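Local coordinates for uncharacterized protein (Streptococcus mutans, PDB 3L7Y), which binds magnesium and is probably a phosphatase of the haloacid dehalogenase-like hydrolase family, its natural substrate not established, at residues A[268-273]-A[281-286]; A[245-250]-A[261-266]. All coordinates share one frame; numbering follows the deposited sequence.

In the fold
Both contacts belong to the parallel edge of the mixed sheet in the magnesium-binding domain, where strands run in the order 39-42, 247-251, 265-268, 282-283. Interaction 2 (245-250 with 261-266) pairs the second and third of these; interaction 1 (268-273 with 281-286) follows it along the chain and pairs the third with the edge strand 282-283. Their centres lie about 14 Å apart, and S266 ties them together through probable hydrogen bonds from Y282 N to S266 O (2.9 Å) and from N281 N to S266 OG (3.1 Å). Interaction 1 lies nearer the metal: the nearest N271 side-chain atom is about 7 Å from the magnesium ion, that of A249 about 12 Å.

Interaction 1 (A[268-273]-A[281-286]); sequences AMANAP and NYQAKS
A268 forms a parallel bridge to Q283, its two backbone bonds reaching the residues on either side: A268 N donates to Y282 O at 3.0 Å, and A268 O accepts from A284 N at 2.9 Å, nearly straight at the hydrogen (168°). The CA-H of Q283 adds a contact to A268 O. Past the bridge the chain enters a type I beta turn, M269 to A272, and A270 N makes a weak bond to K285 O (3.3 Å).

M269 supplies the apolar side-chain contact: bends at chi2 and chi3 fold the thioether back, placing SD 4.1 Å from A284 CB. Its CE also lies against the backbone carbonyl of K285, 3.2 Å from K285 O. A270 CB lies against the 284-286 backbone, 3.2 Å from A284 O.

Two polar side chains, Q283 from the strand and N271 from the turn, add contacts of their own. Q283 holds CG anti to its backbone N (chi1 179°) and runs out extended, carrying OE1 to 3.5 Å from A270 CA; K277 NZ bonds both this OE1 and A270 O. N271 OD1 passes 3.2 Å from S286 CA and accepts from N287 N, while ND2 donates to G46 O.

Two bonds, at OD1 and ND2, probably fix the rotation of the N271 amide, whose side chain touches D252, a magnesium ligand; this is consistent with the loop bordering the metal site.

Interaction 2 (A[245-250]-A[261-266]); sequences DHLMAF and KLAKYS
The Y265 ring packs against the 245-250 chain through two carbonyls and carries an aliphatic chain on one face. L247 O lies at the ring's edge, near its plane, 3.5 Å from Y265 CD2, whereas D245 O approaches obliquely, 3.1 Å from Y265 CE2. Over the centre of one face stands CG of K264, 4.0 Å above the plane. The neighbouring lysine thus offers methylene carbon to the ring, and with CG anti to its backbone N (chi1 175°) its extended chain continues past D245. K264 CD passes 3.8 Å from D245 OD1; NZ stays beyond contact of that carboxylate, so any attraction between the opposite charges is probably a loose one.

Backbone bonding is that of parallel strands, with M248 bridged to Y265 and A249 to S266. Y265 N donates to L247 O almost in line with the carbonyl (C=O...N angle 167°). Y265 O in turn accepts from A249 N at 2.9 Å, the donor standing above the carbonyl plane by 36°, and also meets the CA-H of M248. On the M248 and Y265 side, CB faces CB across the bridge.

On the face that carries A249 and S266 lies the apolar joint with the helix end. L247 and L262 cross at about a right angle, their CD2 atoms 3.6 Å apart, while L247 CG sits 3.6 Å from A263 CB. The same methyl of A263 also meets A249 CB, so that the first residue after the helix touches two alternate strand residues, L247 and A249. Helix 229-239 adds L233, which touches both leucines.

Strand 247-251, helix 257-262 and strand 265-268 together form a beta-alpha-beta crossover, the repeating unit of the Rossmann-like core of haloacid dehalogenase-family hydrolases.

Interaction 1 (A[268-273]-A[281-286])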
loop_
_atom_site.group_PDB
_atom_site.type_symbol
_atom_site.label_atom_id
_atom_site.label_comp_id
_atom_site.label_asym_id
_atom_site.label_seq_id
_atom_site.Cartn_x
_atom_site.Cartn_y
_atom_site.Cartn_z
ATOM N N ALA A 268 -5.479 -7.653 12.592
ATOM C CA ALA A 268 -5.526 -8.432 11.359
ATOM C C ALA A 268 -6.972 -8.757 11.028
ATOM O O ALA A 268 -7.736 -9.152 11.905
ATOM C CB ALA A 268 -4.719 -9.724 11.497
ATOM N N MET A 269 -7.350 -8.596 9.765
ATOM C CA MET A 269 -8.693 -8.946 9.331
ATOM C C MET A 269 -8.897 -10.454 9.460
ATOM O O MET A 269 -7.948 -11.227 9.312
ATOM C CB MET A 269 -8.927 -8.492 7.885
ATOM C CG MET A 269 -8.617 -7.019 7.638
ATOM S SD MET A 269 -9.572 -5.932 8.725
ATOM C CE MET A 269 -11.252 -6.251 8.163
ATOM N N ALA A 270 -10.126 -10.870 9.755
ATOM C CA ALA A 270 -10.444 -12.298 9.827
ATOM C C ALA A 270 -10.000 -13.048 8.569
ATOM O O ALA A 270 -9.697 -14.242 8.638
ATOM C CB ALA A 270 -11.937 -12.517 10.069
ATOM N N ASN A 271 -9.981 -12.351 7.431
ATOM C CA ASN A 271 -9.595 -12.962 6.146
ATOM C C ASN A 271 -8.098 -12.977 5.849
ATOM O O ASN A 271 -7.674 -13.518 4.838
ATOM C CB ASN A 271 -10.335 -12.302 4.970
ATOM C CG ASN A 271 -10.267 -10.794 5.013
ATOM O OD1 ASN A 271 -10.939 -10.164 5.828
ATOM N ND2 ASN A 271 -9.447 -10.202 4.139
ATOM N N ALA A 272 -7.296 -12.386 6.723
ATOM C CA ALA A 272 -5.857 -12.358 6.507
ATOM C C ALA A 272 -5.260 -13.752 6.694
ATOM O O ALA A 272 -5.864 -14.596 7.350
ATOM C CB ALA A 272 -5.194 -11.340 7.440
ATOM N N PRO A 273 -4.086 -14.003 6.093
ATOM C CA PRO A 273 -3.382 -15.283 6.221
ATOM C C PRO A 273 -2.684 -15.368 7.556
ATOM O O PRO A 273 -2.443 -14.334 8.183
ATOM C CB PRO A 273 -2.307 -15.228 5.124
ATOM C CG PRO A 273 -2.461 -13.888 4.436
ATOM C CD PRO A 273 -3.344 -13.031 5.273
ATOM N N ASN A 281 -2.090 -7.989 17.217
ATOM C CA ASN A 281 -2.505 -8.273 18.586
ATOM C C ASN A 281 -3.982 -8.653 18.686
ATOM O O ASN A 281 -4.380 -9.397 19.575
ATOM C CB ASN A 281 -2.229 -7.054 19.476
ATOM C CG ASN A 281 -0.742 -6.806 19.683
ATOM O OD1 ASN A 281 -0.323 -5.694 20.017
ATOM N ND2 ASN A 281 0.063 -7.849 19.497
ATOM N N TYR A 282 -4.794 -8.128 17.778
ATOM C CA TYR A 282 -6.229 -8.371 17.789
ATOM C C TYR A 282 -6.694 -8.861 16.418
ATOM O O TYR A 282 -6.038 -8.605 15.404
ATOM C CB TYR A 282 -6.987 -7.086 18.136
ATOM C CG TYR A 282 -6.588 -6.394 19.433
ATOM C CD1 TYR A 282 -5.513 -5.513 19.472
ATOM C CD2 TYR A 282 -7.304 -6.597 20.605
ATOM C CE1 TYR A 282 -5.147 -4.870 20.649
ATOM C CE2 TYR A 282 -6.946 -5.950 21.784
ATOM C CZ TYR A 282 -5.866 -5.083 21.792
ATOM O OH TYR A 282 -5.485 -4.430 22.944
ATOM N N GLN A 283 -7.827 -9.554 16.382
ATOM C CA GLN A 283 -8.427 -9.964 15.111
ATOM C C GLN A 283 -9.756 -9.233 14.901
ATOM O O GLN A 283 -10.569 -9.117 15.828
ATOM C CB GLN A 283 -8.594 -11.487 15.050
ATOM C CG GLN A 283 -9.236 -12.030 13.791
ATOM C CD GLN A 283 -9.040 -13.534 13.643
ATOM O OE1 GLN A 283 -9.394 -14.122 12.628
ATOM N NE2 GLN A 283 -8.463 -14.153 14.659
ATOM N N ALA A 284 -9.953 -8.695 13.696
ATOM C CA ALA A 284 -11.218 -8.066 13.332
ATOM C C ALA A 284 -12.099 -9.060 12.573
ATOM O O ALA A 284 -11.636 -10.130 12.180
ATOM C CB ALA A 284 -10.958 -6.827 12.473
ATOM N N LYS A 285 -13.359 -8.708 12.344
ATOM C CA LYS A 285 -14.148 -9.455 11.365
ATOM C C LYS A 285 -13.530 -9.309 9.986
ATOM O O LYS A 285 -12.516 -8.644 9.833
ATOM C CB LYS A 285 -15.607 -9.007 11.345
ATOM C CG LYS A 285 -16.452 -9.794 12.312
ATOM C CD LYS A 285 -16.390 -9.208 13.693
ATOM C CE LYS A 285 -17.702 -8.524 14.008
ATOM N NZ LYS A 285 -18.268 -7.988 12.753
ATOM N N SER A 286 -14.131 -9.940 8.984
ATOM C CA SER A 286 -13.571 -9.907 7.633
ATOM C C SER A 286 -13.877 -8.574 6.969
ATOM O O SER A 286 -14.735 -7.830 7.429
ATOM C CB SER A 286 -14.177 -11.018 6.788
ATOM O OG SER A 286 -15.495 -10.666 6.405
#

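Interaction 2 (A[245-250]-A[261-266])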
loop_
_atom_site.group_PDB
_atom_site.type_symbol
_atom_site.label_atom_id
_atom_site.label_comp_id
_atom_site.label_asym_id
_atom_site.label_seq_id
_atom_site.Cartn_x
_atom_site.Cartn_y
_atom_site.Cartn_z
ATOM N N ASP A 245 1.881 3.700 20.896
ATOM C CA ASP A 245 0.871 3.324 21.880
ATOM C C ASP A 245 -0.493 3.918 21.545
ATOM O O ASP A 245 -1.523 3.436 22.030
ATOM C CB ASP A 245 1.295 3.724 23.295
ATOM C CG ASP A 245 2.413 2.851 23.840
ATOM O OD1 ASP A 245 2.635 1.734 23.315
ATOM O OD2 ASP A 245 3.077 3.293 24.799
ATOM N N HIS A 246 -0.497 4.959 20.713
ATOM C CA HIS A 246 -1.733 5.620 20.298
ATOM C C HIS A 246 -2.170 5.173 18.908
ATOM O O HIS A 246 -3.156 5.675 18.358
ATOM C CB HIS A 246 -1.538 7.139 20.264
ATOM C CG HIS A 246 -0.724 7.669 21.402
ATOM N ND1 HIS A 246 0.541 8.193 21.234
ATOM C CD2 HIS A 246 -0.995 7.755 22.727
ATOM C CE1 HIS A 246 1.011 8.585 22.404
ATOM N NE2 HIS A 246 0.099 8.331 23.326
ATOM N N LEU A 247 -1.416 4.258 18.322
ATOM C CA LEU A 247 -1.711 3.811 16.964
ATOM C C LEU A 247 -2.651 2.603 16.931
ATOM O O LEU A 247 -2.407 1.589 17.588
ATOM C CB LEU A 247 -0.411 3.532 16.194
ATOM C CG LEU A 247 -0.589 3.097 14.737
ATOM C CD1 LEU A 247 -1.365 4.154 13.944
ATOM C CD2 LEU A 247 0.754 2.842 14.080
ATOM N N MET A 248 -3.748 2.739 16.198
ATOM C CA MET A 248 -4.580 1.605 15.839
ATOM C C MET A 248 -4.433 1.406 14.331
ATOM O O MET A 248 -4.489 2.378 13.581
ATOM C CB MET A 248 -6.042 1.874 16.207
ATOM C CG MET A 248 -7.040 0.866 15.643
ATOM S SD MET A 248 -8.763 1.376 15.919
ATOM C CE MET A 248 -8.927 0.949 17.652
ATOM N N ALA A 249 -4.243 0.163 13.894
ATOM C CA ALA A 249 -3.957 -0.131 12.492
ATOM C C ALA A 249 -4.562 -1.454 12.040
ATOM O O ALA A 249 -4.582 -2.421 12.806
ATOM C CB ALA A 249 -2.455 -0.141 12.261
ATOM N N PHE A 250 -5.045 -1.488 10.796
ATOM C CA PHE A 250 -5.682 -2.666 10.202
ATOM C C PHE A 250 -4.956 -3.126 8.939
ATOM O O PHE A 250 -4.574 -2.304 8.137
ATOM C CB PHE A 250 -7.128 -2.340 9.806
ATOM C CG PHE A 250 -7.985 -1.871 10.952
ATOM C CD1 PHE A 250 -7.993 -0.537 11.317
ATOM C CD2 PHE A 250 -8.781 -2.771 11.648
ATOM C CE1 PHE A 250 -8.773 -0.086 12.360
ATOM C CE2 PHE A 250 -9.579 -2.339 12.704
ATOM C CZ PHE A 250 -9.571 -0.996 13.066
ATOM N N LYS A 261 3.049 -4.708 13.353
ATOM C CA LYS A 261 3.981 -4.868 14.464
ATOM C C LYS A 261 4.187 -3.545 15.194
ATOM O O LYS A 261 4.382 -3.517 16.409
ATOM C CB LYS A 261 5.310 -5.433 13.974
ATOM C CG LYS A 261 5.218 -6.901 13.566
ATOM C CD LYS A 261 6.530 -7.425 12.986
ATOM N N LEU A 262 4.115 -2.443 14.453
ATOM C CA LEU A 262 4.341 -1.129 15.031
ATOM C C LEU A 262 3.219 -0.697 15.955
ATOM O O LEU A 262 3.460 -0.161 17.042
ATOM C CB LEU A 262 4.503 -0.078 13.931
ATOM C CG LEU A 262 4.507 1.360 14.453
ATOM C CD1 LEU A 262 5.843 1.692 15.116
ATOM C CD2 LEU A 262 4.203 2.348 13.318
ATOM N N ALA A 263 1.983 -0.904 15.507
ATOM C CA ALA A 263 0.816 -0.378 16.210
ATOM C C ALA A 263 0.544 -1.182 17.476
ATOM O O ALA A 263 0.508 -2.408 17.437
ATOM C CB ALA A 263 -0.404 -0.415 15.300
ATOM N N LYS A 264 0.340 -0.497 18.596
ATOM C CA LYS A 264 -0.104 -1.197 19.790
ATOM C C LYS A 264 -1.481 -1.811 19.533
ATOM O O LYS A 264 -1.717 -2.971 19.891
ATOM C CB LYS A 264 -0.128 -0.275 21.008
ATOM C CG LYS A 264 -0.701 -0.965 22.264
ATOM C CD LYS A 264 -0.784 -0.013 23.449
ATOM C CE LYS A 264 -0.934 -0.793 24.759
ATOM N NZ LYS A 264 -0.750 0.073 25.953
ATOM N N TYR A 265 -2.388 -1.048 18.911
ATOM C CA TYR A 265 -3.724 -1.584 18.598
ATOM C C TYR A 265 -3.822 -2.103 17.156
ATOM O O TYR A 265 -4.495 -1.520 16.278
ATOM C CB TYR A 265 -4.827 -0.587 18.959
ATOM C CG TYR A 265 -4.687 -0.091 20.380
ATOM C CD1 TYR A 265 -5.066 -0.891 21.463
ATOM C CD2 TYR A 265 -4.130 1.152 20.649
ATOM C CE1 TYR A 265 -4.915 -0.446 22.780
ATOM C CE2 TYR A 265 -3.968 1.596 21.955
ATOM C CZ TYR A 265 -4.365 0.800 23.012
ATOM O OH TYR A 265 -4.203 1.257 24.298
ATOM N N SER A 266 -3.139 -3.223 16.931
ATOM C CA SER A 266 -2.975 -3.790 15.600
ATOM C C SER A 266 -4.002 -4.883 15.349
ATOM O O SER A 266 -4.135 -5.845 16.144
ATOM C CB SER A 266 -1.563 -4.347 15.451
ATOM O OG SER A 266 -1.190 -5.044 16.624
#